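PDB 2D5F: glycinin A3B4 subunit from Glycine max, which is an 11S globulin that stores nitrogen and amino acids in the soybean seed, probably for the germinating seedling. Local coordinates for residues B[162-165]-B[171-174]; B[341-344]-B[350-353]; B[458-463]-B[485-490]. All coordinates share one frame; numbering follows the deposited sequence.

Contact 1. Residues B[162-165]-B[171-174]; sequences VFYL and IEHP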
ATOM      1  N   VAL B 162      32.241  -2.858  -5.124  1.00 21.70           N
ATOM      2  CA  VAL B 162      32.079  -4.292  -4.920  1.00 27.28           C
ATOM      3  C   VAL B 162      32.802  -4.696  -3.636  1.00 26.55           C
ATOM      4  O   VAL B 162      34.023  -4.557  -3.524  1.00 21.57           O
ATOM      5  CB  VAL B 162      32.659  -5.117  -6.093  1.00 28.91           C
ATOM      6  CG1 VAL B 162      32.332  -6.603  -5.893  1.00 28.91           C
ATOM      7  CG2 VAL B 162      32.081  -4.631  -7.410  1.00 29.10           C
ATOM      8  N   PHE B 163      32.040  -5.175  -2.659  1.00 22.76           N
ATOM      9  CA  PHE B 163      32.610  -5.606  -1.391  1.00 21.24           C
ATOM     10  C   PHE B 163      32.802  -7.120  -1.429  1.00 22.14           C
ATOM     11  O   PHE B 163      31.828  -7.871  -1.368  1.00 19.69           O
ATOM     12  CB  PHE B 163      31.685  -5.236  -0.221  1.00 17.91           C
ATOM     13  CG  PHE B 163      31.541  -3.753   0.007  1.00 16.55           C
ATOM     14  CD1 PHE B 163      30.817  -2.960  -0.884  1.00 18.81           C
ATOM     15  CD2 PHE B 163      32.143  -3.147   1.106  1.00 16.40           C
ATOM     16  CE1 PHE B 163      30.697  -1.582  -0.680  1.00 20.80           C
ATOM     17  CE2 PHE B 163      32.029  -1.770   1.320  1.00 20.88           C
ATOM     18  CZ  PHE B 163      31.305  -0.985   0.427  1.00 16.85           C
ATOM     19  N   TYR B 164      34.047  -7.578  -1.545  1.00 20.98           N
ATOM     20  CA  TYR B 164      34.286  -9.016  -1.577  1.00 22.30           C
ATOM     21  C   TYR B 164      34.432  -9.580  -0.176  1.00 20.11           C
ATOM     22  O   TYR B 164      35.096  -8.989   0.678  1.00 24.85           O
ATOM     23  CB  TYR B 164      35.533  -9.363  -2.409  1.00 21.80           C
ATOM     24  CG  TYR B 164      35.251  -9.476  -3.889  1.00 23.44           C
ATOM     25  CD1 TYR B 164      35.468  -8.398  -4.749  1.00 18.89           C
ATOM     26  CD2 TYR B 164      34.697 -10.644  -4.422  1.00 18.78           C
ATOM     27  CE1 TYR B 164      35.135  -8.480  -6.107  1.00 21.86           C
ATOM     28  CE2 TYR B 164      34.361 -10.734  -5.765  1.00 16.20           C
ATOM     29  CZ  TYR B 164      34.578  -9.652  -6.602  1.00 17.22           C
ATOM     30  OH  TYR B 164      34.217  -9.745  -7.925  1.00 20.41           O
ATOM     31  N   LEU B 165      33.785 -10.714   0.061  1.00 16.17           N
ATOM     32  CA  LEU B 165      33.857 -11.376   1.352  1.00 20.96           C
ATOM     33  C   LEU B 165      35.037 -12.346   1.377  1.00 20.31           C
ATOM     34  O   LEU B 165      35.457 -12.801   2.440  1.00 24.96           O
ATOM     35  CB  LEU B 165      32.554 -12.133   1.623  1.00 24.07           C
ATOM     36  CG  LEU B 165      31.356 -11.272   2.031  1.00 23.37           C
ATOM     37  CD1 LEU B 165      30.070 -12.030   1.815  1.00 20.49           C
ATOM     38  CD2 LEU B 165      31.510 -10.865   3.482  1.00 16.75           C
ATOM     39  N   ILE B 171      40.779  -4.282  -8.719  1.00 32.94           N
ATOM     40  CA  ILE B 171      39.706  -3.300  -8.862  1.00 32.46           C
ATOM     41  C   ILE B 171      38.950  -3.568 -10.161  1.00 31.43           C
ATOM     42  O   ILE B 171      39.563  -3.745 -11.216  1.00 28.98           O
ATOM     43  CB  ILE B 171      40.269  -1.866  -8.905  1.00 38.34           C
ATOM     44  CG1 ILE B 171      41.086  -1.589  -7.642  1.00 40.86           C
ATOM     45  CG2 ILE B 171      39.125  -0.856  -9.013  1.00 38.92           C
ATOM     46  CD1 ILE B 171      40.269  -1.601  -6.370  1.00 52.01           C
ATOM     47  N   GLU B 172      37.622  -3.600 -10.092  1.00 23.90           N
ATOM     48  CA  GLU B 172      36.825  -3.858 -11.287  1.00 24.11           C
ATOM     49  C   GLU B 172      36.418  -2.567 -11.985  1.00 22.43           C
ATOM     50  O   GLU B 172      36.173  -2.552 -13.192  1.00 26.63           O
ATOM     51  CB  GLU B 172      35.591  -4.691 -10.926  1.00 27.38           C
ATOM     52  CG  GLU B 172      35.967  -6.041 -10.354  1.00 24.54           C
ATOM     53  CD  GLU B 172      34.783  -6.877  -9.915  1.00 24.84           C
ATOM     54  OE1 GLU B 172      35.019  -7.913  -9.267  1.00 25.67           O
ATOM     55  OE2 GLU B 172      33.627  -6.515 -10.217  1.00 28.07           O
ATOM     56  N   HIS B 173      36.354  -1.482 -11.221  1.00 27.03           N
ATOM     57  CA  HIS B 173      35.994  -0.182 -11.765  1.00 26.40           C
ATOM     58  C   HIS B 173      37.102   0.777 -11.369  1.00 28.87           C
ATOM     59  O   HIS B 173      36.963   1.558 -10.430  1.00 31.81           O
ATOM     60  CB  HIS B 173      34.638   0.272 -11.207  1.00 24.95           C
ATOM     61  CG  HIS B 173      33.556  -0.749 -11.378  1.00 20.25           C
ATOM     62  ND1 HIS B 173      33.333  -1.756 -10.463  1.00 30.82           N
ATOM     63  CD2 HIS B 173      32.683  -0.961 -12.391  1.00 16.21           C
ATOM     64  CE1 HIS B 173      32.370  -2.547 -10.906  1.00 21.54           C
ATOM     65  NE2 HIS B 173      31.960  -2.087 -12.076  1.00 22.67           N
ATOM     66  N   PRO B 174      38.234   0.715 -12.090  1.00 29.46           N
ATOM     67  CA  PRO B 174      39.413   1.551 -11.852  1.00 29.99           C
ATOM     68  C   PRO B 174      39.160   3.047 -11.912  1.00 32.26           C
ATOM     69  O   PRO B 174      39.814   3.818 -11.209  1.00 33.23           O
ATOM     70  CB  PRO B 174      40.389   1.075 -12.925  1.00 28.68           C
ATOM     71  CG  PRO B 174      39.493   0.671 -14.038  1.00 26.44           C
ATOM     72  CD  PRO B 174      38.411  -0.089 -13.312  1.00 18.51           C
TER
HETATM   73  O   HOH W   1      31.710  -8.542  -9.527  1.00 23.16           O
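Tyr164 and Glu172 approach from opposite directions, the phenol OH giving its hydrogen to the carboxylate in a very short hydrogen bond: Tyr164 OH to Glu172 OE1 is modelled at 2.4 Å, a length best not pressed too far. OE1 lies at the hydroxyl edge of the ring, in its plane, while the carboxylate is turned 66° from that plane. A water closes a triangle, donating to Glu172 OE2 at 2.9 Å and to Tyr164 OH at 3.2 Å, so both carboxylate oxygens are tied to the phenol. Glutamate suits the place because its chain, extended beyond CG (chi2 177°), carries the carboxylate across from one backbone to the other's phenol. Val162 supplies an apolar flank, its CG2 lying 3.7 Å from Glu172 OE2 and beside the His173 side chain. Further out, Ile30 of strand 28-32 touches both Tyr164 and Glu172, and the Glu172 carbonyl accepts a hydrogen bond from the Thr32 hydroxyl. Tyr164 OH is also hydrogen-bonded to His58, a residue of the carbonate pocket. Tyr164 is thus a second-shell residue of the carbonate site in the first cupin barrel, with Glu172 behind it, where strand 163-164 runs antiparallel to strand 56-62.

Contact 2. Residues B[341-344]-B[350-353]; sequences ADFY and RIST
Phe343 and Ile351 form an antiparallel hydrogen-bonded pair, followed by Tyr344 and Arg350 as a non-hydrogen-bonded pair, but the register slips at Asp342, which faces Ile351 together with Phe343. Two amides therefore converge on one carbonyl: Ile351 O accepts from Asp342 N at 2.7 Å and from Phe343 N at 3.0 Å, the latter lying in the carbonyl plane. The return bond runs from Ile351 N to Phe343 O, also 3.0 Å. This is a classic beta bulge. It sits in the hairpin of strands 343-345 and 349-354 in the second cupin barrel, where 343-345 is the outermost strand of the sheet within this chain and Tyr344 also makes backbone hydrogen bonds to a neighbouring subunit; strand 368-374 pairs with the far side of 349-354.

The Asp342 carboxylate reaches across to the partner strand, where OD1 takes the amide of Thr353 (OD1 to N 2.7 Å) on its anti side, 30° out of the carboxylate plane. A short acid is apt here, apparently standing in for a backbone acceptor where the bulge has broken the regular pairing. OD2 forms a salt bridge with Lys113 and a hydrogen bond with Thr328, both of that subunit.

On one face of the hairpin Phe343 CB packs on Ile351 CB at 3.9 Å, and the ring turns an edge to Ile351 O; a branched aliphatic and an aromatic make an apolar surface, which Pro489 and Leu490 cover. On the other face the edge of the Tyr344 ring meets the Arg350 side chain, CD2 to CB 3.9 Å. Arg350 holds CG between its backbone N and carbonyl carbon (chi1 56°), and from there the extended chain leads its guanidinium away to the carbonyl of Ala336. Ala341, with a methyl alone, fits beside the root of this arginine, its CB 3.9 Å from Arg350 CB.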
ATOM      1  N   ALA B 341       7.060 -14.249 -25.301  1.00 25.41           N
ATOM      2  CA  ALA B 341       6.792 -13.003 -26.010  1.00 30.78           C
ATOM      3  C   ALA B 341       5.481 -12.332 -25.597  1.00 27.78           C
ATOM      4  O   ALA B 341       4.447 -12.992 -25.451  1.00 24.77           O
ATOM      5  CB  ALA B 341       6.787 -13.262 -27.516  1.00 29.92           C
ATOM      6  N   ASP B 342       5.531 -11.015 -25.428  1.00 22.26           N
ATOM      7  CA  ASP B 342       4.354 -10.242 -25.050  1.00 26.02           C
ATOM      8  C   ASP B 342       3.761  -9.560 -26.278  1.00 26.49           C
ATOM      9  O   ASP B 342       2.560  -9.298 -26.333  1.00 28.17           O
ATOM     10  CB  ASP B 342       4.726  -9.228 -23.969  1.00 21.15           C
ATOM     11  CG  ASP B 342       5.081  -9.900 -22.654  1.00 26.50           C
ATOM     12  OD1 ASP B 342       5.949  -9.382 -21.925  1.00 34.91           O
ATOM     13  OD2 ASP B 342       4.484 -10.957 -22.346  1.00 28.77           O
ATOM     14  N   PHE B 343       4.622  -9.279 -27.253  1.00 28.40           N
ATOM     15  CA  PHE B 343       4.232  -8.682 -28.534  1.00 22.12           C
ATOM     16  C   PHE B 343       4.842  -9.620 -29.576  1.00 25.33           C
ATOM     17  O   PHE B 343       5.975 -10.069 -29.411  1.00 19.80           O
ATOM     18  CB  PHE B 343       4.840  -7.292 -28.736  1.00 31.69           C
ATOM     19  CG  PHE B 343       4.330  -6.245 -27.788  1.00 35.54           C
ATOM     20  CD1 PHE B 343       4.767  -6.208 -26.467  1.00 40.80           C
ATOM     21  CD2 PHE B 343       3.455  -5.260 -28.234  1.00 36.66           C
ATOM     22  CE1 PHE B 343       4.344  -5.198 -25.603  1.00 49.20           C
ATOM     23  CE2 PHE B 343       3.022  -4.245 -27.381  1.00 45.65           C
ATOM     24  CZ  PHE B 343       3.469  -4.213 -26.063  1.00 48.53           C
ATOM     25  N   TYR B 344       4.110  -9.914 -30.646  1.00 25.32           N
ATOM     26  CA  TYR B 344       4.643 -10.818 -31.659  1.00 24.39           C
ATOM     27  C   TYR B 344       4.007 -10.668 -33.033  1.00 28.88           C
ATOM     28  O   TYR B 344       2.786 -10.574 -33.162  1.00 27.83           O
ATOM     29  CB  TYR B 344       4.501 -12.270 -31.185  1.00 21.61           C
ATOM     30  CG  TYR B 344       4.974 -13.310 -32.182  1.00 29.70           C
ATOM     31  CD1 TYR B 344       4.091 -14.269 -32.686  1.00 27.93           C
ATOM     32  CD2 TYR B 344       6.300 -13.342 -32.616  1.00 29.89           C
ATOM     33  CE1 TYR B 344       4.514 -15.232 -33.595  1.00 29.42           C
ATOM     34  CE2 TYR B 344       6.735 -14.305 -33.529  1.00 29.43           C
ATOM     35  CZ  TYR B 344       5.834 -15.247 -34.013  1.00 28.91           C
ATOM     36  OH  TYR B 344       6.243 -16.208 -34.912  1.00 25.53           O
ATOM     37  N   ARG B 350       9.733 -10.043 -32.044  1.00 24.29           N
ATOM     38  CA  ARG B 350       9.003 -10.183 -30.792  1.00 19.97           C
ATOM     39  C   ARG B 350       9.568  -9.316 -29.669  1.00 23.42           C
ATOM     40  O   ARG B 350      10.742  -8.952 -29.678  1.00 18.60           O
ATOM     41  CB  ARG B 350       8.997 -11.654 -30.355  1.00 17.96           C
ATOM     42  CG  ARG B 350      10.376 -12.293 -30.222  1.00 19.27           C
ATOM     43  CD  ARG B 350      10.244 -13.752 -29.792  1.00 24.04           C
ATOM     44  NE  ARG B 350      11.494 -14.506 -29.862  1.00 20.77           N
ATOM     45  CZ  ARG B 350      12.396 -14.584 -28.885  1.00 27.44           C
ATOM     46  NH1 ARG B 350      13.495 -15.305 -29.059  1.00 23.58           N
ATOM     47  NH2 ARG B 350      12.204 -13.949 -27.737  1.00 22.23           N
ATOM     48  N   ILE B 351       8.715  -8.984 -28.705  1.00 17.86           N
ATOM     49  CA  ILE B 351       9.119  -8.173 -27.564  1.00 22.56           C
ATOM     50  C   ILE B 351       8.587  -8.830 -26.300  1.00 23.01           C
ATOM     51  O   ILE B 351       7.404  -9.183 -26.225  1.00 22.80           O
ATOM     52  CB  ILE B 351       8.542  -6.750 -27.649  1.00 23.92           C
ATOM     53  CG1 ILE B 351       9.019  -6.070 -28.932  1.00 18.53           C
ATOM     54  CG2 ILE B 351       8.953  -5.940 -26.414  1.00 19.47           C
ATOM     55  CD1 ILE B 351       8.222  -4.819 -29.273  1.00 19.09           C
ATOM     56  N   SER B 352       9.462  -8.995 -25.315  1.00 17.01           N
ATOM     57  CA  SER B 352       9.077  -9.608 -24.046  1.00 23.85           C
ATOM     58  C   SER B 352       9.422  -8.651 -22.913  1.00 19.59           C
ATOM     59  O   SER B 352      10.497  -8.056 -22.905  1.00 16.82           O
ATOM     60  CB  SER B 352       9.812 -10.933 -23.858  1.00 19.27           C
ATOM     61  OG  SER B 352       9.521 -11.814 -24.935  1.00 28.66           O
ATOM     62  N   THR B 353       8.504  -8.503 -21.963  1.00 22.28           N
ATOM     63  CA  THR B 353       8.713  -7.591 -20.841  1.00 21.24           C
ATOM     64  C   THR B 353       8.834  -8.309 -19.504  1.00 20.83           C
ATOM     65  O   THR B 353       8.077  -9.224 -19.208  1.00 22.52           O
ATOM     66  CB  THR B 353       7.553  -6.580 -20.738  1.00 25.44           C
ATOM     67  OG1 THR B 353       7.369  -5.935 -22.004  1.00 29.08           O
ATOM     68  CG2 THR B 353       7.856  -5.519 -19.678  1.00 31.13           C
TER

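Contact 3. Residues B[458-463]-B[485-490]; sequences VFRAIP and GNSGPL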
ATOM      1  N   VAL B 458      -0.130   6.151 -31.030  1.00 25.06           N
ATOM      2  CA  VAL B 458      -0.454   7.529 -30.678  1.00 23.29           C
ATOM      3  C   VAL B 458      -1.386   8.121 -31.732  1.00 27.75           C
ATOM      4  O   VAL B 458      -2.357   8.800 -31.399  1.00 22.25           O
ATOM      5  CB  VAL B 458       0.820   8.406 -30.575  1.00 22.82           C
ATOM      6  CG1 VAL B 458       0.436   9.854 -30.337  1.00 23.11           C
ATOM      7  CG2 VAL B 458       1.702   7.910 -29.433  1.00 18.97           C
ATOM      8  N   PHE B 459      -1.094   7.862 -33.005  1.00 21.57           N
ATOM      9  CA  PHE B 459      -1.942   8.370 -34.085  1.00 28.32           C
ATOM     10  C   PHE B 459      -3.379   7.881 -33.886  1.00 26.34           C
ATOM     11  O   PHE B 459      -4.334   8.631 -34.083  1.00 25.01           O
ATOM     12  CB  PHE B 459      -1.437   7.885 -35.452  1.00 27.46           C
ATOM     13  CG  PHE B 459      -0.134   8.504 -35.885  1.00 23.19           C
ATOM     14  CD1 PHE B 459       0.740   7.796 -36.707  1.00 26.73           C
ATOM     15  CD2 PHE B 459       0.217   9.787 -35.484  1.00 22.32           C
ATOM     16  CE1 PHE B 459       1.949   8.357 -37.121  1.00 21.35           C
ATOM     17  CE2 PHE B 459       1.427  10.360 -35.894  1.00 27.68           C
ATOM     18  CZ  PHE B 459       2.292   9.642 -36.712  1.00 23.74           C
ATOM     19  N   ARG B 460      -3.523   6.624 -33.478  1.00 23.10           N
ATOM     20  CA  ARG B 460      -4.847   6.047 -33.275  1.00 22.72           C
ATOM     21  C   ARG B 460      -5.634   6.717 -32.153  1.00 21.83           C
ATOM     22  O   ARG B 460      -6.866   6.756 -32.190  1.00 22.02           O
ATOM     23  CB  ARG B 460      -4.735   4.544 -32.996  1.00 24.02           C
ATOM     24  CG  ARG B 460      -4.110   3.745 -34.133  1.00 28.44           C
ATOM     25  CD  ARG B 460      -4.475   2.275 -34.048  1.00 31.05           C
ATOM     26  NE  ARG B 460      -3.866   1.600 -32.907  1.00 34.74           N
ATOM     27  CZ  ARG B 460      -2.627   1.113 -32.897  1.00 38.49           C
ATOM     28  NH1 ARG B 460      -1.848   1.223 -33.970  1.00 29.34           N
ATOM     29  NH2 ARG B 460      -2.170   0.500 -31.815  1.00 32.31           N
ATOM     30  N   ALA B 461      -4.921   7.259 -31.170  1.00 21.28           N
ATOM     31  CA  ALA B 461      -5.561   7.903 -30.028  1.00 17.21           C
ATOM     32  C   ALA B 461      -5.968   9.355 -30.268  1.00 18.28           C
ATOM     33  O   ALA B 461      -6.817   9.892 -29.554  1.00 19.91           O
ATOM     34  CB  ALA B 461      -4.633   7.819 -28.809  1.00 23.81           C
ATOM     35  N   ILE B 462      -5.372   9.981 -31.276  1.00 18.38           N
ATOM     36  CA  ILE B 462      -5.636  11.382 -31.596  1.00 17.39           C
ATOM     37  C   ILE B 462      -6.727  11.548 -32.652  1.00 23.33           C
ATOM     38  O   ILE B 462      -6.763  10.816 -33.642  1.00 22.24           O
ATOM     39  CB  ILE B 462      -4.340  12.053 -32.079  1.00 25.32           C
ATOM     40  CG1 ILE B 462      -3.286  11.963 -30.974  1.00 22.29           C
ATOM     41  CG2 ILE B 462      -4.601  13.503 -32.476  1.00 22.81           C
ATOM     42  CD1 ILE B 462      -1.899  12.412 -31.386  1.00 27.36           C
ATOM     43  N   PRO B 463      -7.629  12.528 -32.458  1.00 22.22           N
ATOM     44  CA  PRO B 463      -8.716  12.759 -33.414  1.00 23.46           C
ATOM     45  C   PRO B 463      -8.198  13.047 -34.818  1.00 24.03           C
ATOM     46  O   PRO B 463      -7.209  13.756 -34.997  1.00 19.23           O
ATOM     47  CB  PRO B 463      -9.462  13.955 -32.816  1.00 24.40           C
ATOM     48  CG  PRO B 463      -9.163  13.851 -31.345  1.00 20.54           C
ATOM     49  CD  PRO B 463      -7.700  13.496 -31.349  1.00 21.10           C
ATOM     50  N   GLY B 485      -2.557  -1.123 -42.316  1.00 64.40           N
ATOM     51  CA  GLY B 485      -1.317  -1.766 -41.915  1.00 63.83           C
ATOM     52  C   GLY B 485      -1.441  -2.522 -40.606  1.00 64.24           C
ATOM     53  O   GLY B 485      -2.451  -2.404 -39.910  1.00 63.15           O
ATOM     54  N   ASN B 486      -0.423  -3.317 -40.281  1.00 60.90           N
ATOM     55  CA  ASN B 486      -0.417  -4.071 -39.034  1.00 51.34           C
ATOM     56  C   ASN B 486      -0.584  -3.066 -37.902  1.00 45.24           C
ATOM     57  O   ASN B 486      -0.183  -1.911 -38.029  1.00 37.95           O
ATOM     58  CB  ASN B 486       0.891  -4.865 -38.889  1.00 57.97           C
ATOM     59  CG  ASN B 486       2.114  -4.077 -39.329  1.00 58.48           C
ATOM     60  OD1 ASN B 486       3.195  -4.639 -39.514  1.00 60.93           O
ATOM     61  ND2 ASN B 486       1.950  -2.771 -39.496  1.00 67.14           N
ATOM     62  N   SER B 487      -1.180  -3.504 -36.800  1.00 37.39           N
ATOM     63  CA  SER B 487      -1.443  -2.618 -35.674  1.00 38.91           C
ATOM     64  C   SER B 487      -0.315  -2.423 -34.651  1.00 35.05           C
ATOM     65  O   SER B 487      -0.116  -1.315 -34.148  1.00 30.60           O
ATOM     66  CB  SER B 487      -2.701  -3.101 -34.954  1.00 42.87           C
ATOM     67  OG  SER B 487      -3.133  -2.158 -33.994  1.00 57.20           O
ATOM     68  N   GLY B 488       0.418  -3.490 -34.352  1.00 33.70           N
ATOM     69  CA  GLY B 488       1.482  -3.412 -33.364  1.00 27.08           C
ATOM     70  C   GLY B 488       2.728  -2.599 -33.674  1.00 28.39           C
ATOM     71  O   GLY B 488       2.846  -1.997 -34.741  1.00 26.68           O
ATOM     72  N   PRO B 489       3.687  -2.569 -32.730  1.00 22.56           N
ATOM     73  CA  PRO B 489       4.960  -1.847 -32.836  1.00 22.79           C
ATOM     74  C   PRO B 489       5.992  -2.562 -33.707  1.00 22.46           C
ATOM     75  O   PRO B 489       6.993  -1.971 -34.112  1.00 27.72           O
ATOM     76  CB  PRO B 489       5.412  -1.740 -31.383  1.00 19.66           C
ATOM     77  CG  PRO B 489       4.935  -3.025 -30.801  1.00 19.95           C
ATOM     78  CD  PRO B 489       3.537  -3.161 -31.387  1.00 19.16           C
ATOM     79  N   LEU B 490       5.755  -3.838 -33.985  1.00 24.94           N
ATOM     80  CA  LEU B 490       6.682  -4.607 -34.808  1.00 25.61           C
ATOM     81  C   LEU B 490       6.171  -4.600 -36.242  1.00 28.60           C
ATOM     82  O   LEU B 490       5.089  -5.111 -36.527  1.00 25.31           O
ATOM     83  CB  LEU B 490       6.795  -6.032 -34.265  1.00 24.12           C
ATOM     84  CG  LEU B 490       7.382  -6.045 -32.851  1.00 22.42           C
ATOM     85  CD1 LEU B 490       7.114  -7.374 -32.172  1.00 27.15           C
ATOM     86  CD2 LEU B 490       8.871  -5.750 -32.929  1.00 23.48           C
TER
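Arg460 leaves its helix with CG beside the backbone N and runs extended as far as CD, then bends (chi3 -69°) to lay its guanidinium against Ser487, whose OG stands anti to the backbone N (chi1 -170°), which turns OG toward the guanidinium. The hydroxyl oxygen sits above one face of the guanidinium, near its centre, with OG 3.5 Å from Arg460 CZ. Meanwhile NH1 reaches the serine carbonyl, but Arg460 NH1 to Ser487 O, at 3.1 Å, is a weak bond with an N-H...O angle of only 131°. Serine fits because it is small enough to let the planar group settle on it.

The contact belongs to the helical extension that follows the second cupin barrel: helix 455-461 is met by the loop that leaves helix 475-483 and leads back to the barrel as strand 490-491. The other terminal nitrogen has stronger partners: NH2 forms a salt bridge with Asp457, one turn back, and a hydrogen bond with Tyr454 OH. With an alanine in place of Arg460, Asp457 would probably lose its charge partner, and Tyr454 OH and the Ser487 carbonyl the N-H groups that reach them. Glu90 of a neighbouring subunit accepts from the amides of Ser487 and Gly488, while another subunit brings Glu87 against Arg460 and Phe217 edge-to-face onto Phe459.

Followed from the N terminus, the three contacts come in series, none nested in or crossing another. Contact 1 closes a five-residue loop after strand 163-164 in the first cupin half. Contact 2 closes the hairpin of strands 343-345 and 349-354, the first two strands of a sheet in the second half, and contact 3 spans 21 residues, mostly helical, to bring the chain back towards that half. Contact 1 lies across the chain's centre from the others, its centre about 36 Å from that of contact 2. Contacts 2 and 3 do touch: Arg350 CA packs on Leu490 CD1 at 3.7 Å, joining the hairpin to the C-terminal return, and both border the same neighbouring subunit.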